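Local structure of ferric iron-binding protein HitA (6IWF) at residues K32-K35 / Q40-S43; V147-K152 / P285-A290; K116-S121 / V188-I193; L74-L77 / T81-L84. The protein binds ferric iron and probably serves as the solute-binding component of an iron uptake system, with a link to gallium internalization in Pseudomonas aeruginosa. All coordinates share one frame; numbering follows the deposited sequence.

Contact 1: K32-K35 / Q40-S43; sequences KIRK and QLAS
Arg34, near the end of strand 30-35, meets Leu41 and Gln40 on the first turns of helix 38-48. The apolar part of the contact is one methyl group: Leu41 CD2 rests against Arg34 CD at 3.6 Å and stays close to NE, 4.0 Å away, on the aliphatic approach to the guanidinium. Arg34 reaches the helix because its CG lies anti to the backbone N (chi1 -158°) and the chain then bends at chi2, which carries the head group forward past the end of the strand.

The polar groups meet without a hydrogen bond: the amide nitrogen Gln40 NE2 lies 3.8 Å above one face of the Arg34 guanidinium, displaced toward its rim. The amide and guanidinium planes stand 83° apart, nearly perpendicular, and the two side chains cross at about a right angle. The polar ends are held elsewhere: Gln40 OE1 takes a hydrogen bond from Gly37 N, while Arg34 NE bonds to Gln44 OE1 one turn further along the helix. Arg34 NH2 adds a weak bond to Lys35 O at 3.3 Å. Lys35 starts away from the helix at its CB, and NZ bonds to the backbone oxygens of Asn9 and Gln11.

Leu41 and Arg34 also touch Tyr8, on the parallel neighbouring strand 4-9. A parallel strand leading through a short turn into a helix is the alternating beta-alpha unit of periplasmic binding protein lobes. Here the side chain of Lys35 lies about 6 Å from that of His12, an iron ligand, although no iron is bound in this model.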
# COMPACT_ATOMS: atom_id res chain seq x y z
N LYS A 32 6.94 -21.36 -3.60
CA LYS A 32 5.64 -21.49 -4.24
C LYS A 32 4.79 -20.29 -3.83
O LYS A 32 4.83 -19.87 -2.67
CB LYS A 32 4.97 -22.79 -3.80
CG LYS A 32 3.62 -23.07 -4.41
CD LYS A 32 2.95 -24.25 -3.70
CE LYS A 32 1.70 -24.71 -4.45
NZ LYS A 32 0.90 -23.56 -4.96
N ILE A 33 4.03 -19.72 -4.77
CA ILE A 33 3.29 -18.47 -4.53
C ILE A 33 1.79 -18.72 -4.65
O ILE A 33 1.31 -19.14 -5.71
CB ILE A 33 3.71 -17.34 -5.48
CG1 ILE A 33 5.21 -17.06 -5.35
CG2 ILE A 33 2.89 -16.06 -5.19
CD1 ILE A 33 5.68 -15.90 -6.19
N ARG A 34 1.07 -18.41 -3.58
CA ARG A 34 -0.39 -18.37 -3.58
C ARG A 34 -0.80 -16.90 -3.73
O ARG A 34 -0.57 -16.09 -2.83
CB ARG A 34 -0.95 -18.99 -2.31
CG ARG A 34 -2.40 -19.47 -2.42
CD ARG A 34 -3.37 -18.36 -2.06
NE ARG A 34 -4.72 -18.88 -1.80
CZ ARG A 34 -5.66 -18.99 -2.73
NH1 ARG A 34 -6.86 -19.47 -2.40
NH2 ARG A 34 -5.41 -18.63 -3.98
N LYS A 35 -1.37 -16.56 -4.88
CA LYS A 35 -1.73 -15.18 -5.17
C LYS A 35 -3.14 -14.89 -4.69
O LYS A 35 -4.05 -15.71 -4.88
CB LYS A 35 -1.61 -14.90 -6.67
CG LYS A 35 -1.88 -13.47 -7.03
CD LYS A 35 -0.73 -12.56 -6.61
CE LYS A 35 -1.08 -11.10 -6.81
NZ LYS A 35 -1.79 -10.51 -5.63
N GLN A 40 -8.46 -11.39 1.44
CA GLN A 40 -8.75 -12.78 1.12
C GLN A 40 -7.68 -13.70 1.70
O GLN A 40 -7.99 -14.74 2.29
CB GLN A 40 -8.87 -12.95 -0.40
CG GLN A 40 -8.73 -14.37 -0.92
CD GLN A 40 -8.22 -14.42 -2.36
OE1 GLN A 40 -8.34 -13.46 -3.12
NE2 GLN A 40 -7.62 -15.55 -2.73
N LEU A 41 -6.42 -13.30 1.59
CA LEU A 41 -5.34 -14.13 2.11
C LEU A 41 -5.35 -14.15 3.64
O LEU A 41 -5.16 -15.20 4.25
CB LEU A 41 -3.99 -13.64 1.59
CG LEU A 41 -3.80 -13.86 0.08
CD1 LEU A 41 -2.57 -13.09 -0.38
CD2 LEU A 41 -3.67 -15.34 -0.21
N ALA A 42 -5.57 -12.99 4.27
CA ALA A 42 -5.63 -12.96 5.73
C ALA A 42 -6.81 -13.79 6.24
O ALA A 42 -6.70 -14.51 7.24
CB ALA A 42 -5.72 -11.52 6.23
N SER A 43 -7.95 -13.73 5.54
CA SER A 43 -9.09 -14.57 5.92
C SER A 43 -8.80 -16.04 5.70
O SER A 43 -9.19 -16.88 6.52
CB SER A 43 -10.34 -14.16 5.15
OG SER A 43 -10.74 -12.87 5.54

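Contact 2: V147-K152 / P285-A290; sequences VAAVIK and PKLTPA
Leu287 and Ala149 make the main apolar contact between the loop at 285-288 and helix 141-154. Leu287 points toward the helix, with CG anti to its carbonyl carbon (chi1 -62°), and its two methyls divide the work. CD1 meets Ala149 CB at 3.5 Å and also lies 3.8 Å from Ala149 CA, so it reaches the helix backbone where the small alanine lets it in. CD2 turns to the next position on that face and lies 4.0 Å from Lys152 CB, touching the base of the lysine and not its charged end.

Polar interactions lie outside the apolar patch. Lys152 bends at chi2 and sends NZ toward Asp291 OD1, a long and weak ion pair. Within the loop, Lys286 is the centre of an inverse gamma turn, closed by a weak bond from Leu287 N to Pro285 O. Thr288 is the N-cap of helix 289-292: its OG1 caps a backbone N in the first turn while its own N bonds to Asp291 OD2, a reciprocal pattern that fits a capping box.

Leu287 and Pro285 also touch Leu153 of helix 141-154. The flanks of that helix are packed by others: Val150 and Ile151 meet helix 156-169, while Val147, Ala148 and Ile151 meet helix 296-305.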
# COMPACT_ATOMS: atom_id res chain seq x y z
N VAL A 147 -9.40 6.79 4.14
CA VAL A 147 -10.53 7.16 4.99
C VAL A 147 -10.13 7.12 6.45
O VAL A 147 -10.48 8.02 7.23
CB VAL A 147 -11.73 6.24 4.70
CG1 VAL A 147 -12.89 6.57 5.64
CG2 VAL A 147 -12.15 6.40 3.26
N ALA A 148 -9.39 6.09 6.86
CA ALA A 148 -8.95 6.00 8.24
C ALA A 148 -8.10 7.20 8.62
O ALA A 148 -8.20 7.71 9.74
CB ALA A 148 -8.17 4.70 8.47
N ALA A 149 -7.27 7.67 7.69
CA ALA A 149 -6.46 8.86 7.95
C ALA A 149 -7.34 10.10 8.13
O ALA A 149 -7.07 10.92 9.01
CB ALA A 149 -5.46 9.07 6.82
N VAL A 150 -8.38 10.24 7.32
CA VAL A 150 -9.25 11.41 7.49
C VAL A 150 -9.95 11.36 8.85
O VAL A 150 -10.06 12.37 9.55
CB VAL A 150 -10.25 11.54 6.32
CG1 VAL A 150 -11.23 12.70 6.55
CG2 VAL A 150 -9.52 11.75 5.00
N ILE A 151 -10.43 10.17 9.25
CA ILE A 151 -11.06 10.05 10.57
C ILE A 151 -10.09 10.45 11.66
O ILE A 151 -10.44 11.20 12.59
CB ILE A 151 -11.58 8.62 10.80
CG1 ILE A 151 -12.74 8.33 9.86
CG2 ILE A 151 -12.03 8.46 12.27
CD1 ILE A 151 -13.15 6.86 9.85
N LYS A 152 -8.85 9.98 11.55
CA LYS A 152 -7.85 10.21 12.60
C LYS A 152 -7.44 11.68 12.67
O LYS A 152 -7.24 12.22 13.77
CB LYS A 152 -6.65 9.31 12.34
CG LYS A 152 -6.59 8.09 13.23
CD LYS A 152 -6.10 8.49 14.61
CE LYS A 152 -5.37 7.34 15.28
NZ LYS A 152 -4.52 7.82 16.40
N PRO A 285 1.16 13.53 6.61
CA PRO A 285 0.60 13.57 7.96
C PRO A 285 1.35 12.61 8.88
O PRO A 285 1.93 11.62 8.43
CB PRO A 285 -0.87 13.14 7.76
CG PRO A 285 -0.87 12.39 6.45
CD PRO A 285 0.21 12.98 5.62
N LYS A 286 1.36 12.94 10.17
CA LYS A 286 2.12 12.16 11.15
C LYS A 286 1.28 10.96 11.62
O LYS A 286 0.79 10.90 12.75
CB LYS A 286 2.53 13.05 12.31
CG LYS A 286 3.34 14.27 11.88
CD LYS A 286 4.73 13.86 11.39
CE LYS A 286 5.67 15.06 11.33
NZ LYS A 286 7.00 14.71 10.76
N LEU A 287 1.10 10.00 10.71
CA LEU A 287 0.35 8.78 10.99
C LEU A 287 1.22 7.57 10.68
O LEU A 287 1.72 7.44 9.56
CB LEU A 287 -0.92 8.67 10.16
CG LEU A 287 -1.97 9.75 10.38
CD1 LEU A 287 -2.98 9.75 9.24
CD2 LEU A 287 -2.66 9.52 11.71
N THR A 288 1.35 6.69 11.65
CA THR A 288 2.09 5.44 11.51
C THR A 288 1.14 4.31 11.16
O THR A 288 -0.08 4.44 11.28
CB THR A 288 2.80 5.11 12.82
OG1 THR A 288 1.80 4.89 13.83
CG2 THR A 288 3.72 6.24 13.23
N PRO A 289 1.68 3.16 10.74
CA PRO A 289 0.82 1.97 10.60
C PRO A 289 -0.02 1.70 11.84
O PRO A 289 -1.20 1.36 11.73
CB PRO A 289 1.83 0.86 10.33
CG PRO A 289 2.92 1.54 9.59
CD PRO A 289 3.04 2.92 10.21
N ALA A 290 0.57 1.89 13.02
CA ALA A 290 -0.17 1.64 14.26
C ALA A 290 -1.31 2.63 14.42
O ALA A 290 -2.38 2.26 14.92
CB ALA A 290 0.79 1.70 15.45

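Contact 3: K116-S121 / V188-I193; sequences KDLPKS and VDMALI
Met190, at the start of strand 190-194, sends its thioether against Leu118 and Pro119 of the loop between strands 97-108 and 134-136. Its CG lies between the backbone N and the carbonyl carbon (chi1 62°), and a bend at chi3 swings the methyl to the side, so that CE reaches Leu118 while SD lies nearer Pro119.

The methyl end belongs mainly to Leu118. Met190 CE is 3.4 Å from Leu118 CD2, closer than carbon atoms usually pack, and the two side chains run past each other in opposite directions. The sulfur faces the proline: Pro119 CD lies 3.9 Å from Met190 SD and 4.1 Å from CE, with ring and thioether reaching toward each other from their own backbones.

All three residues are buried. Leu118 also touches Ile113 and Tyr108, and Pro119 packs on Trp130 and on Leu106 of strand 97-108. The strand is anchored by backbone bonds from Met190 and Leu192 to Gly135 of strand 134-136, and from Ala191 to Ala107 on the other side, while the neighbouring Asp189 forms a salt bridge with Arg133 through OD2.

The loop is therefore held against the side chain that the strand sends out from the sheet by apolar contact, with no polar bond between the two segments. The thioether links an aliphatic chain and a proline ring without placing a charge or a hydrogen-bonding proton in the interior.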
# COMPACT_ATOMS: atom_id res chain seq x y z
N LYS A 116 -2.21 25.10 -10.95
CA LYS A 116 -2.59 26.11 -9.96
C LYS A 116 -4.06 26.04 -9.58
O LYS A 116 -4.44 26.59 -8.54
CB LYS A 116 -2.24 27.52 -10.47
CG LYS A 116 -3.12 28.03 -11.60
CD LYS A 116 -2.83 29.51 -11.88
CE LYS A 116 -3.51 30.00 -13.14
NZ LYS A 116 -5.00 29.90 -13.06
N ASP A 117 -4.89 25.36 -10.38
CA ASP A 117 -6.33 25.25 -10.14
C ASP A 117 -6.73 23.92 -9.51
O ASP A 117 -7.92 23.68 -9.33
CB ASP A 117 -7.10 25.43 -11.45
CG ASP A 117 -6.95 26.83 -12.03
OD1 ASP A 117 -6.80 27.80 -11.25
OD2 ASP A 117 -6.97 26.96 -13.28
N LEU A 118 -5.77 23.06 -9.19
CA LEU A 118 -6.05 21.81 -8.50
C LEU A 118 -6.57 22.11 -7.09
O LEU A 118 -6.26 23.15 -6.51
CB LEU A 118 -4.79 20.96 -8.44
CG LEU A 118 -4.25 20.48 -9.79
CD1 LEU A 118 -2.85 19.86 -9.67
CD2 LEU A 118 -5.21 19.51 -10.36
N PRO A 119 -7.35 21.19 -6.51
CA PRO A 119 -7.78 21.37 -5.12
C PRO A 119 -6.58 21.50 -4.21
O PRO A 119 -5.56 20.82 -4.39
CB PRO A 119 -8.57 20.10 -4.81
CG PRO A 119 -8.06 19.10 -5.79
CD PRO A 119 -7.75 19.87 -7.04
N LYS A 120 -6.71 22.38 -3.22
CA LYS A 120 -5.61 22.63 -2.29
C LYS A 120 -5.45 21.50 -1.28
O LYS A 120 -4.34 21.24 -0.81
CB LYS A 120 -5.83 23.95 -1.54
CG LYS A 120 -6.14 25.19 -2.41
CD LYS A 120 -5.55 25.13 -3.82
CE LYS A 120 -4.04 25.41 -3.86
NZ LYS A 120 -3.57 25.49 -5.28
N SER A 121 -6.55 20.81 -0.96
CA SER A 121 -6.57 19.75 0.03
C SER A 121 -7.42 18.61 -0.49
O SER A 121 -8.37 18.84 -1.24
CB SER A 121 -7.16 20.25 1.37
OG SER A 121 -7.33 19.19 2.31
N VAL A 188 -11.34 11.70 -17.42
CA VAL A 188 -11.63 12.36 -16.16
C VAL A 188 -10.43 13.24 -15.85
O VAL A 188 -9.30 12.91 -16.21
CB VAL A 188 -11.93 11.35 -15.02
CG1 VAL A 188 -10.67 10.57 -14.60
CG2 VAL A 188 -12.57 12.07 -13.83
N ASP A 189 -10.69 14.40 -15.22
CA ASP A 189 -9.63 15.40 -15.10
C ASP A 189 -8.55 14.97 -14.11
O ASP A 189 -7.38 15.33 -14.29
CB ASP A 189 -10.20 16.75 -14.67
CG ASP A 189 -11.09 17.39 -15.73
OD1 ASP A 189 -11.16 16.87 -16.87
OD2 ASP A 189 -11.73 18.43 -15.42
N MET A 190 -8.91 14.25 -13.05
CA MET A 190 -7.94 13.87 -12.03
C MET A 190 -8.38 12.57 -11.36
O MET A 190 -9.51 12.12 -11.53
CB MET A 190 -7.77 15.00 -10.99
CG MET A 190 -9.02 15.35 -10.23
SD MET A 190 -8.88 16.96 -9.39
CE MET A 190 -8.16 17.89 -10.63
N ALA A 191 -7.49 11.97 -10.57
CA ALA A 191 -7.85 10.78 -9.83
C ALA A 191 -6.99 10.66 -8.58
O ALA A 191 -5.81 11.02 -8.60
CB ALA A 191 -7.71 9.50 -10.68
N LEU A 192 -7.60 10.14 -7.51
CA LEU A 192 -6.93 9.86 -6.25
C LEU A 192 -6.36 8.45 -6.31
O LEU A 192 -7.12 7.49 -6.44
CB LEU A 192 -7.93 9.98 -5.10
CG LEU A 192 -8.57 11.35 -4.89
CD1 LEU A 192 -9.66 11.25 -3.85
CD2 LEU A 192 -7.48 12.34 -4.45
N ILE A 193 -5.03 8.32 -6.25
CA ILE A 193 -4.35 7.04 -6.43
C ILE A 193 -3.04 7.05 -5.66
O ILE A 193 -2.57 8.09 -5.21
CB ILE A 193 -4.04 6.73 -7.92
CG1 ILE A 193 -3.19 7.85 -8.52
CG2 ILE A 193 -5.29 6.48 -8.73
CD1 ILE A 193 -2.37 7.41 -9.72

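Contact 4: L74-L77 / T81-L84; sequences LAKL and TLAL
Leu77 and Leu82 share one torsion, CG anti to the carbonyl carbon and beside the backbone N (chi1 -70° and -68°); the CB of each already faces the other segment, and the torsion sets where CG goes from there. They pack within a loop-to-helix connection in a lobe of the periplasmic binding protein fold: the loop 74-77 leads directly into the short helix 79-82, from which Thr81 and Leu82 face back onto the loop that delivered them.

The leucine pair makes the apolar contact, with Leu77 CB 4.2 Å from Leu82 CG. Thr81 also points at the loop, adding to the area shielded between the segments.

Lys76 approaches from another direction. Bends at chi2 and chi4 curl its chain back over the backbone, and it passes Leu82 at a slant, CE lying 4.1 Å from Leu82 CD1. The modelled separation of its ammonium from the carbonyl of the next residue is too short to be trusted as a bond length. The backbone oxygen of Lys76 itself accepts a hydrogen bond from Gln242 NE2.

Other parts of the lobe enclose the buried side of the connection. Leu77 packs on Gln242 and Val245 of helix 238-248, on Val231 of strand 224-231 and on Ile97, while Thr81 touches Ala246 and Ile97. Leu84 N bonds to Thr81 O at 3.0 Å. Back at the loop, the leucine contact extends to the main chain, where the methyl Leu82 CD1 lies 3.6 Å from Leu77 O.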
# COMPACT_ATOMS: atom_id res chain seq x y z
N LEU A 74 1.19 -14.51 13.89
CA LEU A 74 2.47 -14.16 13.28
C LEU A 74 3.62 -14.40 14.25
O LEU A 74 3.54 -14.07 15.44
CB LEU A 74 2.46 -12.68 12.86
CG LEU A 74 1.30 -12.30 11.93
CD1 LEU A 74 1.44 -10.81 11.50
CD2 LEU A 74 1.22 -13.20 10.70
N ALA A 75 4.71 -14.97 13.73
CA ALA A 75 5.90 -15.25 14.53
C ALA A 75 6.70 -13.98 14.77
O ALA A 75 6.82 -13.13 13.89
CB ALA A 75 6.78 -16.28 13.81
N LYS A 76 7.27 -13.87 15.98
CA LYS A 76 8.19 -12.77 16.23
C LYS A 76 9.37 -12.87 15.26
O LYS A 76 9.90 -13.95 15.00
CB LYS A 76 8.66 -12.82 17.69
CG LYS A 76 10.10 -12.34 17.96
CD LYS A 76 10.30 -10.84 17.79
CE LYS A 76 11.51 -10.36 18.60
NZ LYS A 76 12.80 -10.46 17.84
N LEU A 77 9.75 -11.73 14.68
CA LEU A 77 10.86 -11.70 13.73
C LEU A 77 12.20 -11.62 14.46
O LEU A 77 12.31 -11.04 15.54
CB LEU A 77 10.72 -10.51 12.79
CG LEU A 77 9.57 -10.60 11.79
CD1 LEU A 77 9.35 -9.24 11.13
CD2 LEU A 77 9.85 -11.68 10.74
N THR A 81 16.57 -8.97 11.80
CA THR A 81 15.63 -8.49 10.79
C THR A 81 15.00 -7.16 11.20
O THR A 81 14.91 -6.22 10.39
CB THR A 81 14.55 -9.54 10.54
OG1 THR A 81 15.18 -10.75 10.12
CG2 THR A 81 13.59 -9.08 9.44
N LEU A 82 14.54 -7.06 12.46
CA LEU A 82 13.91 -5.83 12.92
C LEU A 82 14.87 -4.65 12.85
O LEU A 82 14.44 -3.51 12.64
CB LEU A 82 13.38 -6.00 14.34
CG LEU A 82 12.21 -6.99 14.44
CD1 LEU A 82 12.02 -7.43 15.85
CD2 LEU A 82 10.93 -6.36 13.88
N ALA A 83 16.16 -4.90 13.02
CA ALA A 83 17.14 -3.83 12.99
C ALA A 83 17.32 -3.23 11.60
O ALA A 83 17.96 -2.18 11.47
CB ALA A 83 18.48 -4.34 13.52
N LEU A 84 16.76 -3.86 10.56
CA LEU A 84 16.94 -3.36 9.21
C LEU A 84 16.02 -2.19 8.86
O LEU A 84 16.23 -1.56 7.82
CB LEU A 84 16.74 -4.49 8.20
CG LEU A 84 17.76 -5.65 8.28
CD1 LEU A 84 17.32 -6.79 7.38
CD2 LEU A 84 19.17 -5.19 7.90

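From the N terminus, contact 1 comes first, closing the short turn between strand 30-35 and helix 38-48. Contact 4 follows as a second local closure, folding helix 79-82 back on the loop before it; its nearest atoms are about 8 Å from those of contact 1. The other two span long stretches and cross: 116-121 opens contact 3, 147-152 opens contact 2, then 188-193 closes contact 3 and 285-290 closes contact 2. Contact 3 ties a loop to strand 190-194, and contact 2 ties a late loop to helix 141-154. Contacts 1 and 3 both reach the mixed sheet, on opposite sides of the chain's centre, their centres about 34 Å apart.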